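Local coordinates for protein polyketide biosynthesis 3-hydroxy-3-methylglutaryl-ACP synthase PksG (Bacillus subtilis, PDB 4YXT) that catalyses the aldol condensation of an acetyl group carried by an acyl-carrier protein with a beta-ketothioester polyketide intermediate during biosynthesis of the antibiotic bacillaene, at residues Leu37-Lys42 with Glu165-Ala170; Asp50-Gly55 with Arg414-Ile419; Glu75-Cys80 with Ser90-Ile95; Gly192-Glu197 with Phe228-Lys233. The protein carries 1 engineered substitution. All coordinates share one frame; numbering follows the deposited sequence.

Contact 1: residues Leu37-Lys42 with Glu165-Ala170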
loop_
_atom_site.group_PDB
_atom_site.type_symbol
_atom_site.label_atom_id
_atom_site.label_comp_id
_atom_site.label_asym_id
_atom_site.label_seq_id
_atom_site.Cartn_x
_atom_site.Cartn_y
_atom_site.Cartn_z
ATOM N N LEU A 37 -3.486 -31.461 -5.928
ATOM C CA LEU A 37 -2.966 -30.210 -5.302
ATOM C C LEU A 37 -1.419 -30.148 -5.196
ATOM O O LEU A 37 -0.787 -29.109 -5.486
ATOM C CB LEU A 37 -3.510 -30.092 -3.903
ATOM C CG LEU A 37 -5.023 -30.219 -3.776
ATOM C CD1 LEU A 37 -5.399 -30.094 -2.312
ATOM C CD2 LEU A 37 -5.732 -29.172 -4.641
ATOM N N LEU A 38 -0.828 -31.272 -4.783
ATOM C CA LEU A 38 0.616 -31.432 -4.607
ATOM C C LEU A 38 1.100 -30.683 -3.379
ATOM O O LEU A 38 2.067 -29.939 -3.446
ATOM C CB LEU A 38 1.403 -30.973 -5.848
ATOM C CG LEU A 38 1.163 -31.602 -7.220
ATOM C CD1 LEU A 38 2.140 -31.034 -8.256
ATOM C CD2 LEU A 38 1.244 -33.116 -7.273
ATOM N N MET A 39 0.423 -30.869 -2.268
ATOM C CA MET A 39 0.739 -30.171 -1.020
ATOM C C MET A 39 1.005 -31.179 0.106
ATOM O O MET A 39 0.513 -32.281 0.055
ATOM C CB MET A 39 -0.399 -29.212 -0.683
ATOM C CG MET A 39 -0.541 -28.083 -1.720
ATOM S SD MET A 39 0.969 -27.111 -2.074
ATOM C CE MET A 39 0.553 -25.578 -1.231
ATOM N N LYS A 40 1.818 -30.823 1.101
ATOM C CA LYS A 40 2.162 -31.784 2.173
ATOM C C LYS A 40 1.990 -31.207 3.533
ATOM O O LYS A 40 1.558 -31.897 4.416
ATOM C CB LYS A 40 3.604 -32.313 2.049
ATOM C CG LYS A 40 4.038 -32.688 0.638
ATOM C CD LYS A 40 5.544 -32.668 0.496
ATOM C CE LYS A 40 6.181 -33.952 1.026
ATOM N NZ LYS A 40 7.654 -33.991 0.697
ATOM N N GLU A 41 2.360 -29.952 3.729
ATOM C CA GLU A 41 2.193 -29.354 5.011
ATOM C C GLU A 41 1.667 -27.959 4.804
ATOM O O GLU A 41 1.859 -27.365 3.779
ATOM C CB GLU A 41 3.534 -29.305 5.764
ATOM C CG GLU A 41 4.249 -30.650 5.887
ATOM C CD GLU A 41 5.734 -30.514 6.196
ATOM O OE1 GLU A 41 6.394 -29.594 5.663
ATOM O OE2 GLU A 41 6.266 -31.339 6.964
ATOM N N LYS A 42 0.944 -27.468 5.786
ATOM C CA LYS A 42 0.631 -26.048 5.846
ATOM C C LYS A 42 1.061 -25.541 7.214
ATOM O O LYS A 42 0.835 -26.232 8.219
ATOM C CB LYS A 42 -0.847 -25.804 5.593
ATOM C CG LYS A 42 -1.822 -26.439 6.593
ATOM C CD LYS A 42 -3.231 -26.038 6.175
ATOM C CE LYS A 42 -4.231 -26.179 7.311
ATOM N NZ LYS A 42 -5.464 -25.406 6.975
ATOM N N GLU A 165 -8.783 -25.839 2.096
ATOM C CA GLU A 165 -8.251 -25.933 3.444
ATOM C C GLU A 165 -6.852 -26.549 3.576
ATOM O O GLU A 165 -6.071 -26.119 4.402
ATOM C CB GLU A 165 -9.213 -26.733 4.281
ATOM C CG GLU A 165 -8.893 -26.739 5.740
ATOM C CD GLU A 165 -9.663 -27.829 6.497
ATOM O OE1 GLU A 165 -10.326 -28.677 5.850
ATOM O OE2 GLU A 165 -9.578 -27.828 7.741
ATOM N N PRO A 166 -6.534 -27.569 2.777
ATOM C CA PRO A 166 -5.186 -28.094 2.858
ATOM C C PRO A 166 -4.070 -27.165 2.355
ATOM O O PRO A 166 -2.902 -27.440 2.614
ATOM C CB PRO A 166 -5.248 -29.359 1.970
ATOM C CG PRO A 166 -6.683 -29.637 1.772
ATOM C CD PRO A 166 -7.331 -28.304 1.786
ATOM N N SER A 167 -4.399 -26.113 1.607
ATOM C CA SER A 167 -3.349 -25.178 1.101
ATOM C C SER A 167 -3.352 -23.797 1.795
ATOM O O SER A 167 -2.557 -22.935 1.449
ATOM C CB SER A 167 -3.526 -24.965 -0.408
ATOM O OG SER A 167 -3.548 -26.222 -1.088
ATOM N N ALA A 168 -4.261 -23.602 2.750
ATOM C CA ALA A 168 -4.545 -22.312 3.315
ATOM C C ALA A 168 -3.516 -22.005 4.389
ATOM O O ALA A 168 -3.753 -22.282 5.557
ATOM C CB ALA A 168 -5.957 -22.311 3.910
ATOM N N GLY A 169 -2.389 -21.404 4.012
ATOM C CA GLY A 169 -1.308 -21.205 4.956
ATOM C C GLY A 169 -1.100 -19.881 5.675
ATOM O O GLY A 169 -1.973 -19.004 5.721
ATOM N N ALA A 170 0.071 -19.785 6.296
ATOM C CA ALA A 170 0.511 -18.621 7.046
ATOM C C ALA A 170 2.029 -18.532 6.891
ATOM O O ALA A 170 2.738 -19.519 7.035
ATOM C CB ALA A 170 0.183 -18.759 8.508
HETATM O O HOH W 1 -0.143 -26.915 1.671
#
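Lys42 lays its side chain against the loop Glu165-Gly169, which makes an inverse gamma turn centred on Ala168, and its end is held by a hydrogen bond in which NZ donates to the backbone O of Glu165 at 2.7 Å. The ammonium approaches this carbonyl from 23° outside its plane, with a C=O...N angle of 151°. CG of Lys42 sits between the backbone N and the carbonyl carbon (chi1 61°), and beyond it the chain runs out extended, so that its methylenes also pass the loop; CD lies 3.8 Å from Pro166 O. Tyr367 is a second partner of NZ and also binds the carboxylate of Glu165, whose other oxygen pairs with Arg27.

A water joins the backbones, donating to Glu41 O at 2.9 Å and to Pro166 O at 3.0 Å.

The remaining contacts are apolar or nearly so. CG of Met39 rests 3.6 Å from Ser167 OG, and Leu37 CD1 meets the Pro166 ring at CG, 4.3 Å away. Phe253 touches both Met39 and Ser167.

The contact joins the edge strand 41-43 to the loop leading into strand 170-178, both within the N-terminal HMG-CoA synthase family region. The buried ammonium, held by a main-chain carbonyl and Tyr367, is probably stabilised as a cation by the nearby Glu165 carboxylate, whose charged atoms do not touch it.

Contact 2: residues Asp50-Gly55 with Arg414-Ile419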
loop_
_atom_site.group_PDB
_atom_site.type_symbol
_atom_site.label_atom_id
_atom_site.label_comp_id
_atom_site.label_asym_id
_atom_site.label_seq_id
_atom_site.Cartn_x
_atom_site.Cartn_y
_atom_site.Cartn_z
ATOM N N ASP A 50 0.776 -13.014 14.818
ATOM C CA ASP A 50 0.039 -12.151 13.942
ATOM C C ASP A 50 0.963 -11.785 12.782
ATOM O O ASP A 50 2.057 -12.304 12.687
ATOM C CB ASP A 50 -0.512 -10.961 14.717
ATOM C CG ASP A 50 0.522 -9.932 15.046
ATOM O OD1 ASP A 50 1.702 -10.075 14.663
ATOM O OD2 ASP A 50 0.091 -8.928 15.634
ATOM N N PRO A 51 0.499 -10.953 11.850
ATOM C CA PRO A 51 1.467 -10.585 10.776
ATOM C C PRO A 51 2.716 -9.820 11.169
ATOM O O PRO A 51 3.692 -9.802 10.396
ATOM C CB PRO A 51 0.620 -9.738 9.841
ATOM C CG PRO A 51 -0.768 -10.257 10.075
ATOM C CD PRO A 51 -0.878 -10.577 11.518
ATOM N N VAL A 52 2.672 -9.089 12.265
ATOM C CA VAL A 52 3.889 -8.456 12.813
ATOM C C VAL A 52 4.894 -9.522 13.292
ATOM O O VAL A 52 6.059 -9.536 12.895
ATOM C CB VAL A 52 3.546 -7.533 13.994
ATOM C CG1 VAL A 52 4.825 -6.921 14.539
ATOM C CG2 VAL A 52 2.529 -6.467 13.530
ATOM N N THR A 53 4.411 -10.461 14.087
ATOM C CA THR A 53 5.282 -11.499 14.584
ATOM C C THR A 53 5.863 -12.248 13.421
ATOM O O THR A 53 7.067 -12.516 13.409
ATOM C CB THR A 53 4.577 -12.471 15.563
ATOM O OG1 THR A 53 3.596 -13.254 14.874
ATOM C CG2 THR A 53 3.901 -11.683 16.711
ATOM N N PHE A 54 5.008 -12.554 12.436
ATOM C CA PHE A 54 5.432 -13.360 11.291
ATOM C C PHE A 54 6.462 -12.584 10.511
ATOM O O PHE A 54 7.451 -13.180 10.138
ATOM C CB PHE A 54 4.275 -13.755 10.357
ATOM C CG PHE A 54 3.730 -15.121 10.600
ATOM C CD1 PHE A 54 3.018 -15.395 11.731
ATOM C CD2 PHE A 54 3.930 -16.141 9.669
ATOM C CE1 PHE A 54 2.509 -16.679 11.966
ATOM C CE2 PHE A 54 3.435 -17.423 9.877
ATOM C CZ PHE A 54 2.725 -17.695 11.034
ATOM N N GLY A 55 6.238 -11.265 10.309
ATOM C CA GLY A 55 7.190 -10.405 9.584
ATOM C C GLY A 55 8.529 -10.169 10.319
ATOM O O GLY A 55 9.614 -10.199 9.702
ATOM N N ARG A 414 -1.058 -3.079 20.406
ATOM C CA ARG A 414 -0.464 -4.408 20.487
ATOM C C ARG A 414 0.916 -4.436 21.113
ATOM O O ARG A 414 1.822 -3.723 20.681
ATOM C CB ARG A 414 -0.357 -5.057 19.111
ATOM C CG ARG A 414 -1.655 -5.071 18.396
ATOM C CD ARG A 414 -1.655 -5.999 17.231
ATOM N NE ARG A 414 -3.008 -6.170 16.768
ATOM C CZ ARG A 414 -3.458 -7.272 16.197
ATOM N NH1 ARG A 414 -2.668 -8.316 16.049
ATOM N NH2 ARG A 414 -4.717 -7.342 15.806
ATOM N N LYS A 415 1.109 -5.328 22.079
ATOM C CA LYS A 415 2.411 -5.411 22.702
ATOM C C LYS A 415 3.004 -6.781 22.535
ATOM O O LYS A 415 2.337 -7.774 22.751
ATOM C CB LYS A 415 2.299 -4.969 24.150
ATOM C CG LYS A 415 1.781 -3.517 24.248
ATOM C CD LYS A 415 1.264 -3.188 25.630
ATOM C CE LYS A 415 2.336 -3.448 26.692
ATOM N NZ LYS A 415 1.667 -4.031 27.882
ATOM N N TYR A 416 4.260 -6.810 22.084
ATOM C CA TYR A 416 4.937 -8.031 21.745
ATOM C C TYR A 416 6.066 -8.304 22.733
ATOM O O TYR A 416 6.434 -7.469 23.499
ATOM C CB TYR A 416 5.441 -8.003 20.289
ATOM C CG TYR A 416 4.324 -7.733 19.296
ATOM C CD1 TYR A 416 3.716 -8.754 18.620
ATOM C CD2 TYR A 416 3.877 -6.420 19.057
ATOM C CE1 TYR A 416 2.672 -8.498 17.725
ATOM C CE2 TYR A 416 2.853 -6.152 18.165
ATOM C CZ TYR A 416 2.255 -7.188 17.499
ATOM O OH TYR A 416 1.245 -6.921 16.637
ATOM N N ARG A 417 6.581 -9.514 22.703
ATOM C CA ARG A 417 7.610 -9.951 23.641
ATOM C C ARG A 417 8.520 -10.956 22.951
ATOM O O ARG A 417 8.056 -11.774 22.137
ATOM C CB ARG A 417 6.923 -10.618 24.825
ATOM C CG ARG A 417 7.833 -11.061 25.956
ATOM C CD ARG A 417 7.056 -11.994 26.877
ATOM N NE ARG A 417 7.852 -12.413 28.030
ATOM C CZ ARG A 417 7.351 -12.944 29.144
ATOM N NH1 ARG A 417 6.042 -13.118 29.269
ATOM N NH2 ARG A 417 8.158 -13.289 30.142
ATOM N N TRP A 418 9.796 -10.903 23.304
ATOM C CA TRP A 418 10.786 -11.849 22.844
ATOM C C TRP A 418 10.761 -13.116 23.706
ATOM O O TRP A 418 10.627 -13.046 24.904
ATOM C CB TRP A 418 12.159 -11.219 22.915
ATOM C CG TRP A 418 12.282 -10.100 22.006
ATOM C CD1 TRP A 418 12.307 -8.779 22.334
ATOM C CD2 TRP A 418 12.361 -10.164 20.574
ATOM N NE1 TRP A 418 12.436 -8.015 21.189
ATOM C CE2 TRP A 418 12.462 -8.845 20.101
ATOM C CE3 TRP A 418 12.375 -11.215 19.649
ATOM C CZ2 TRP A 418 12.577 -8.547 18.733
ATOM C CZ3 TRP A 418 12.456 -10.924 18.315
ATOM C CH2 TRP A 418 12.568 -9.597 17.857
ATOM N N ILE A 419 10.862 -14.279 23.085
ATOM C CA ILE A 419 10.865 -15.539 23.815
ATOM C C ILE A 419 11.867 -16.485 23.179
ATOM O O ILE A 419 12.083 -16.435 21.952
ATOM C CB ILE A 419 9.460 -16.161 23.842
ATOM C CG1 ILE A 419 8.540 -15.259 24.665
ATOM C CG2 ILE A 419 9.503 -17.588 24.404
ATOM C CD1 ILE A 419 7.108 -15.708 24.791
#
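The Tyr416 ring has Val52 CG1 over one face, 4.2 Å from its centroid and 20° off the ring normal, a CH-pi contact displaced toward the rim. At the ring edge lie the Asp50 carboxylate and Thr53 CG2, the methyl being 3.5 Å from Tyr416 CD1. Asp50 and Thr53 form a capping box at the start of helix 51-64, and strand 413-419 of the small C-terminal antiparallel sheet packs against this helix end. Asp50 OD2 sits at the edge of the Arg414 guanidinium, tilted somewhat out of its plane, the two flat groups nearly coplanar.

OD2 of Asp50 accepts twice across the contact. Tyr416 OH donates to its syn lone pair over a short 2.5 Å, whereas Arg414 NH1 reaches the anti lone pair at 2.9 Å in a bent salt bridge with an N-H...O angle of 135°. CG of Asp50 is tucked between its own N and carbonyl carbon (chi1 76°), which brings OD1 to Thr53 N, whose bond it accepts; in return Asp50 N donates to Thr53 OG1. With both carboxylate oxygens bonded, the rotation of the group is fixed, and its buried negative charge is probably balanced by Arg414 and the helix N-terminus.

Tyr98 meets the Tyr416 ring edge-to-face, and helix 91-99 packs on Val52. The valine's second methyl also reaches the phenol oxygen, with Val52 CG2 3.4 Å from Tyr416 OH.

Contact 3: residues Glu75-Cys80 with Ser90-Ile95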
loop_
_atom_site.group_PDB
_atom_site.type_symbol
_atom_site.label_atom_id
_atom_site.label_comp_id
_atom_site.label_asym_id
_atom_site.label_seq_id
_atom_site.Cartn_x
_atom_site.Cartn_y
_atom_site.Cartn_z
ATOM N N GLU A 75 16.225 2.579 4.693
ATOM C CA GLU A 75 15.375 3.766 4.724
ATOM C C GLU A 75 13.948 3.658 4.132
ATOM O O GLU A 75 13.263 4.646 4.059
ATOM C CB GLU A 75 16.100 4.829 3.994
ATOM C CG GLU A 75 17.166 5.399 4.864
ATOM C CD GLU A 75 18.063 6.270 4.076
ATOM O OE1 GLU A 75 17.563 6.965 3.149
ATOM O OE2 GLU A 75 19.250 6.208 4.368
ATOM N N LEU A 76 13.548 2.466 3.693
ATOM C CA LEU A 76 12.206 2.173 3.219
ATOM C C LEU A 76 11.790 0.870 3.837
ATOM O O LEU A 76 12.459 -0.117 3.647
ATOM C CB LEU A 76 12.220 2.072 1.689
ATOM C CG LEU A 76 10.947 1.747 0.919
ATOM C CD1 LEU A 76 9.848 2.754 1.178
ATOM C CD2 LEU A 76 11.257 1.748 -0.571
ATOM N N LEU A 77 10.723 0.863 4.621
ATOM C CA LEU A 77 10.166 -0.358 5.091
ATOM C C LEU A 77 8.745 -0.489 4.514
ATOM O O LEU A 77 7.910 0.383 4.738
ATOM C CB LEU A 77 10.144 -0.377 6.638
ATOM C CG LEU A 77 9.317 -1.553 7.205
ATOM C CD1 LEU A 77 9.823 -2.911 6.806
ATOM C CD2 LEU A 77 9.202 -1.506 8.702
ATOM N N ILE A 78 8.470 -1.555 3.783
ATOM C CA ILE A 78 7.172 -1.718 3.119
ATOM C C ILE A 78 6.661 -3.061 3.537
ATOM O O ILE A 78 7.336 -4.056 3.303
ATOM C CB ILE A 78 7.268 -1.703 1.571
ATOM C CG1 ILE A 78 7.757 -0.331 1.054
ATOM C CG2 ILE A 78 5.933 -2.064 0.898
ATOM C CD1 ILE A 78 7.975 -0.310 -0.457
ATOM N N THR A 79 5.469 -3.099 4.128
ATOM C CA THR A 79 4.849 -4.341 4.467
ATOM C C THR A 79 3.758 -4.605 3.453
ATOM O O THR A 79 2.959 -3.725 3.137
ATOM C CB THR A 79 4.391 -4.389 5.948
ATOM O OG1 THR A 79 5.528 -4.238 6.795
ATOM C CG2 THR A 79 3.869 -5.775 6.311
ATOM N N CYS A 80 3.788 -5.790 2.865
ATOM C CA CYS A 80 2.825 -6.187 1.841
ATOM C C CYS A 80 1.929 -7.221 2.487
ATOM O O CYS A 80 2.411 -8.277 2.967
ATOM C CB CYS A 80 3.531 -6.791 0.678
ATOM S SG CYS A 80 4.965 -5.805 0.103
ATOM N N SER A 90 -0.404 0.966 9.642
ATOM C CA SER A 90 0.197 -0.158 8.993
ATOM C C SER A 90 1.042 -1.080 9.888
ATOM O O SER A 90 1.620 -0.696 10.904
ATOM C CB SER A 90 1.092 0.298 7.812
ATOM O OG SER A 90 2.278 0.809 8.297
ATOM N N LEU A 91 1.132 -2.314 9.446
ATOM C CA LEU A 91 1.992 -3.275 10.083
ATOM C C LEU A 91 3.408 -2.756 10.218
ATOM O O LEU A 91 4.142 -3.193 11.144
ATOM C CB LEU A 91 1.990 -4.570 9.269
ATOM C CG LEU A 91 0.679 -5.303 9.224
ATOM C CD1 LEU A 91 0.647 -6.438 8.182
ATOM C CD2 LEU A 91 0.432 -5.843 10.646
ATOM N N SER A 92 3.840 -1.932 9.250
ATOM C CA SER A 92 5.218 -1.462 9.216
ATOM C C SER A 92 5.655 -0.621 10.441
ATOM O O SER A 92 6.855 -0.509 10.723
ATOM C CB SER A 92 5.508 -0.652 7.940
ATOM O OG SER A 92 5.407 -1.473 6.776
ATOM N N THR A 93 4.701 -0.009 11.140
ATOM C CA THR A 93 4.991 0.729 12.357
ATOM C C THR A 93 5.554 -0.196 13.488
ATOM O O THR A 93 6.631 0.057 14.067
ATOM C CB THR A 93 3.752 1.505 12.824
ATOM O OG1 THR A 93 2.699 0.597 13.190
ATOM C CG2 THR A 93 3.228 2.507 11.729
ATOM N N TYR A 94 4.838 -1.280 13.773
ATOM C CA TYR A 94 5.279 -2.305 14.726
ATOM C C TYR A 94 6.540 -3.040 14.276
ATOM O O TYR A 94 7.442 -3.252 15.080
ATOM C CB TYR A 94 4.167 -3.337 14.915
ATOM C CG TYR A 94 2.975 -2.826 15.703
ATOM C CD1 TYR A 94 3.146 -2.392 17.011
ATOM C CD2 TYR A 94 1.715 -2.747 15.149
ATOM C CE1 TYR A 94 2.103 -1.939 17.749
ATOM C CE2 TYR A 94 0.642 -2.296 15.887
ATOM C CZ TYR A 94 0.844 -1.902 17.200
ATOM O OH TYR A 94 -0.190 -1.451 18.013
ATOM N N ILE A 95 6.614 -3.435 12.995
ATOM C CA ILE A 95 7.797 -4.123 12.500
ATOM C C ILE A 95 9.035 -3.254 12.696
ATOM O O ILE A 95 10.051 -3.713 13.147
ATOM C CB ILE A 95 7.750 -4.463 11.009
ATOM C CG1 ILE A 95 6.553 -5.319 10.627
ATOM C CG2 ILE A 95 9.005 -5.159 10.584
ATOM C CD1 ILE A 95 6.269 -6.359 11.615
#
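Thr79 and Ser92 point their side chains at each other, and Thr79 OG1 donates a hydrogen bond to Ser92 OG at 2.8 Å. They join the first strand and the helix of the beta-alpha-beta unit 74-80, 91-99, 106-111 in this thiolase-like fold; the segment axes approach to 8.0 Å, their directions 125° apart. Ser92 OG also bonds to Phe108 O on the unit's second strand, so one buried hydroxyl ties the helix to both strands.

The two branches of Thr79 divide the work. While OG1 turns to the serine, CG2 stands anti to the backbone N and crosses Leu91 at about a right angle, 3.7 Å from Leu91 CB. Leu77, two residues earlier on the strand, also points at the helix: its CD2 lies 3.3 Å from Ser92 O and 4.0 Å from Ile95 CB.

Helix 51-64 packs on helix 91-99 as well. Ser90 occupies the N-cap position, and its OG accepts a weak bond from Ser92 N and is hydrogen-bonded to Gln112 of the second subunit. The Ser90 carbonyl is gripped twice by Thr93, through the backbone N and through OG1, with Thr93 OG1 2.8 Å from Ser90 O.

Contact 4: residues Gly192-Glu197 with Phe228-Lys233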
loop_
_atom_site.group_PDB
_atom_site.type_symbol
_atom_site.label_atom_id
_atom_site.label_comp_id
_atom_site.label_asym_id
_atom_site.label_seq_id
_atom_site.Cartn_x
_atom_site.Cartn_y
_atom_site.Cartn_z
ATOM N N GLY A 192 6.736 -7.127 -17.564
ATOM C CA GLY A 192 5.465 -7.101 -18.217
ATOM C C GLY A 192 4.412 -7.180 -17.143
ATOM O O GLY A 192 4.195 -8.251 -16.569
ATOM N N TYR A 193 3.767 -6.046 -16.852
ATOM C CA TYR A 193 2.703 -5.998 -15.834
ATOM C C TYR A 193 1.364 -5.858 -16.533
ATOM O O TYR A 193 1.267 -5.293 -17.622
ATOM C CB TYR A 193 2.944 -4.843 -14.826
ATOM C CG TYR A 193 3.677 -3.587 -15.352
ATOM C CD1 TYR A 193 4.990 -3.312 -14.972
ATOM C CD2 TYR A 193 3.056 -2.659 -16.219
ATOM C CE1 TYR A 193 5.677 -2.182 -15.436
ATOM C CE2 TYR A 193 3.743 -1.516 -16.671
ATOM C CZ TYR A 193 5.058 -1.265 -16.249
ATOM O OH TYR A 193 5.795 -0.127 -16.704
ATOM N N TYR A 194 0.303 -6.367 -15.902
ATOM C CA TYR A 194 -0.958 -6.446 -16.543
ATOM C C TYR A 194 -2.049 -6.597 -15.462
ATOM O O TYR A 194 -1.879 -7.353 -14.502
ATOM C CB TYR A 194 -0.923 -7.631 -17.537
ATOM C CG TYR A 194 -2.234 -7.949 -18.255
ATOM C CD1 TYR A 194 -2.643 -7.237 -19.384
ATOM C CD2 TYR A 194 -3.025 -8.996 -17.808
ATOM C CE1 TYR A 194 -3.834 -7.545 -20.024
ATOM C CE2 TYR A 194 -4.193 -9.319 -18.442
ATOM C CZ TYR A 194 -4.607 -8.588 -19.533
ATOM O OH TYR A 194 -5.821 -8.967 -20.088
ATOM N N GLY A 195 -3.099 -5.821 -15.572
ATOM C CA GLY A 195 -4.249 -5.916 -14.622
ATOM C C GLY A 195 -5.541 -5.334 -15.148
ATOM O O GLY A 195 -5.573 -4.600 -16.171
ATOM N N TYR A 196 -6.615 -5.705 -14.456
ATOM C CA TYR A 196 -8.002 -5.372 -14.811
ATOM C C TYR A 196 -8.859 -5.851 -13.642
ATOM O O TYR A 196 -8.438 -6.744 -12.899
ATOM C CB TYR A 196 -8.412 -6.098 -16.096
ATOM C CG TYR A 196 -8.211 -7.596 -16.056
ATOM C CD1 TYR A 196 -6.978 -8.169 -16.372
ATOM C CD2 TYR A 196 -9.268 -8.455 -15.774
ATOM C CE1 TYR A 196 -6.800 -9.536 -16.348
ATOM C CE2 TYR A 196 -9.092 -9.822 -15.763
ATOM C CZ TYR A 196 -7.862 -10.367 -16.021
ATOM O OH TYR A 196 -7.704 -11.763 -16.033
ATOM N N GLU A 197 -10.048 -5.295 -13.498
ATOM C CA GLU A 197 -10.930 -5.691 -12.412
ATOM C C GLU A 197 -11.635 -6.995 -12.690
ATOM O O GLU A 197 -12.303 -7.110 -13.663
ATOM C CB GLU A 197 -11.951 -4.623 -12.114
ATOM C CG GLU A 197 -12.579 -4.784 -10.763
ATOM C CD GLU A 197 -13.792 -5.704 -10.782
ATOM O OE1 GLU A 197 -14.496 -5.715 -11.813
ATOM O OE2 GLU A 197 -14.020 -6.416 -9.754
ATOM N N PHE A 228 3.858 -12.312 -19.991
ATOM C CA PHE A 228 5.038 -12.687 -20.773
ATOM C C PHE A 228 5.081 -11.980 -22.114
ATOM O O PHE A 228 6.138 -11.552 -22.561
ATOM C CB PHE A 228 5.200 -14.215 -20.972
ATOM C CG PHE A 228 6.517 -14.568 -21.615
ATOM C CD1 PHE A 228 7.684 -14.367 -20.933
ATOM C CD2 PHE A 228 6.589 -14.976 -22.948
ATOM C CE1 PHE A 228 8.923 -14.588 -21.534
ATOM C CE2 PHE A 228 7.831 -15.220 -23.543
ATOM C CZ PHE A 228 8.992 -15.044 -22.822
ATOM N N LEU A 229 3.938 -11.932 -22.783
ATOM C CA LEU A 229 3.745 -11.132 -23.996
ATOM C C LEU A 229 4.220 -9.684 -23.766
ATOM O O LEU A 229 5.022 -9.101 -24.583
ATOM C CB LEU A 229 2.252 -11.099 -24.357
ATOM C CG LEU A 229 1.742 -11.289 -25.781
ATOM C CD1 LEU A 229 1.180 -12.709 -25.868
ATOM C CD2 LEU A 229 0.677 -10.257 -26.203
ATOM N N GLU A 230 3.789 -9.086 -22.647
ATOM C CA GLU A 230 4.230 -7.693 -22.386
ATOM C C GLU A 230 5.773 -7.597 -22.200
ATOM O O GLU A 230 6.457 -6.736 -22.793
ATOM C CB GLU A 230 3.474 -7.081 -21.216
ATOM C CG GLU A 230 1.951 -7.065 -21.386
ATOM C CD GLU A 230 1.424 -5.865 -22.216
ATOM O OE1 GLU A 230 2.246 -5.136 -22.866
ATOM O OE2 GLU A 230 0.175 -5.656 -22.214
ATOM N N TYR A 231 6.324 -8.511 -21.408
ATOM C CA TYR A 231 7.779 -8.591 -21.206
ATOM C C TYR A 231 8.544 -8.704 -22.511
ATOM O O TYR A 231 9.533 -8.025 -22.715
ATOM C CB TYR A 231 8.065 -9.802 -20.354
ATOM C CG TYR A 231 9.507 -10.060 -20.010
ATOM C CD1 TYR A 231 10.299 -10.802 -20.867
ATOM C CD2 TYR A 231 10.054 -9.659 -18.784
ATOM C CE1 TYR A 231 11.606 -11.102 -20.565
ATOM C CE2 TYR A 231 11.365 -9.955 -18.474
ATOM C CZ TYR A 231 12.134 -10.678 -19.375
ATOM O OH TYR A 231 13.422 -11.051 -19.130
ATOM N N GLN A 232 8.087 -9.607 -23.367
ATOM C CA GLN A 232 8.636 -9.802 -24.717
ATOM C C GLN A 232 8.569 -8.541 -25.559
ATOM O O GLN A 232 9.503 -8.209 -26.279
ATOM C CB GLN A 232 7.831 -10.885 -25.464
ATOM C CG GLN A 232 8.162 -12.301 -25.075
ATOM C CD GLN A 232 7.597 -13.303 -26.063
ATOM O OE1 GLN A 232 6.410 -13.298 -26.356
ATOM N NE2 GLN A 232 8.451 -14.144 -26.594
ATOM N N LYS A 233 7.457 -7.835 -25.486
ATOM C CA LYS A 233 7.369 -6.597 -26.248
ATOM C C LYS A 233 8.448 -5.615 -25.794
ATOM O O LYS A 233 8.919 -4.868 -26.592
ATOM C CB LYS A 233 5.977 -5.989 -26.201
ATOM C CG LYS A 233 4.921 -6.951 -26.728
ATOM C CD LYS A 233 3.574 -6.280 -26.957
ATOM C CE LYS A 233 2.610 -7.261 -27.599
ATOM N NZ LYS A 233 1.679 -6.574 -28.541
#
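Gly192 and Glu230 bring strand 184-195 of the large mixed sheet, part of the thiolase-like core, directly against helix 213-234. Gly192 CA is 3.6 Å from Glu230 CB and equally close to the backbone N of Tyr231. The segment axes approach to 6.3 Å at an angle of 140°; with no side chain at Gly192, the strand backbone lies directly on Glu230 CB and Tyr231 N.

Glu230 runs along the strand toward Tyr194. Its CG is set beside the backbone N (chi1 -57°), and a further bend at chi2 (-83°) carries the carboxylate to the tyrosine, where OE2 stands obliquely to the ring, 4.3 Å from Tyr194 CD1. No hydrogen bond crosses between the segments; the meeting is one of van der Waals packing. Asn104 of the second subunit packs on Glu230, and Arg103 of that subunit on Tyr194, placing this side of the contact at the dimer interface.

Tyr194, with CG anti to its own N, also touches Gln226, one turn earlier on the helix. Tyr231 leads away to Ser336, which its hydroxyl bonds, and its ring meets Phe334 edge-to-face. Closer in, the base of this side chain brushes the strand, Tyr231 CB lying 4.1 Å from Gly192 N.

All four contacts are largely buried; contact 1 lies nearest the chain centre (about 14 Å, centre to centre) and contact 4 farthest (about 21 Å), at the dimer interface. Only contacts 3 and 4 touch the second subunit. Both pack a helix on the same nine-strand sheet, contact 3 through a hydroxyl pair and aliphatic groups, contact 4 without a hydrogen bond. Contacts 2 and 3 adjoin: Val52 packs on Leu91 and Ile95, and Arg414 N probably hydrogen-bonds Tyr94 OH, so helices 51-64 and 91-99 and strand 413-419 pack together. Contact 1 touches contact 2 where Phe54 packs on Ala170. Charge divides these two: a buried lysine in contact 1, a buried carboxylate in contact 2.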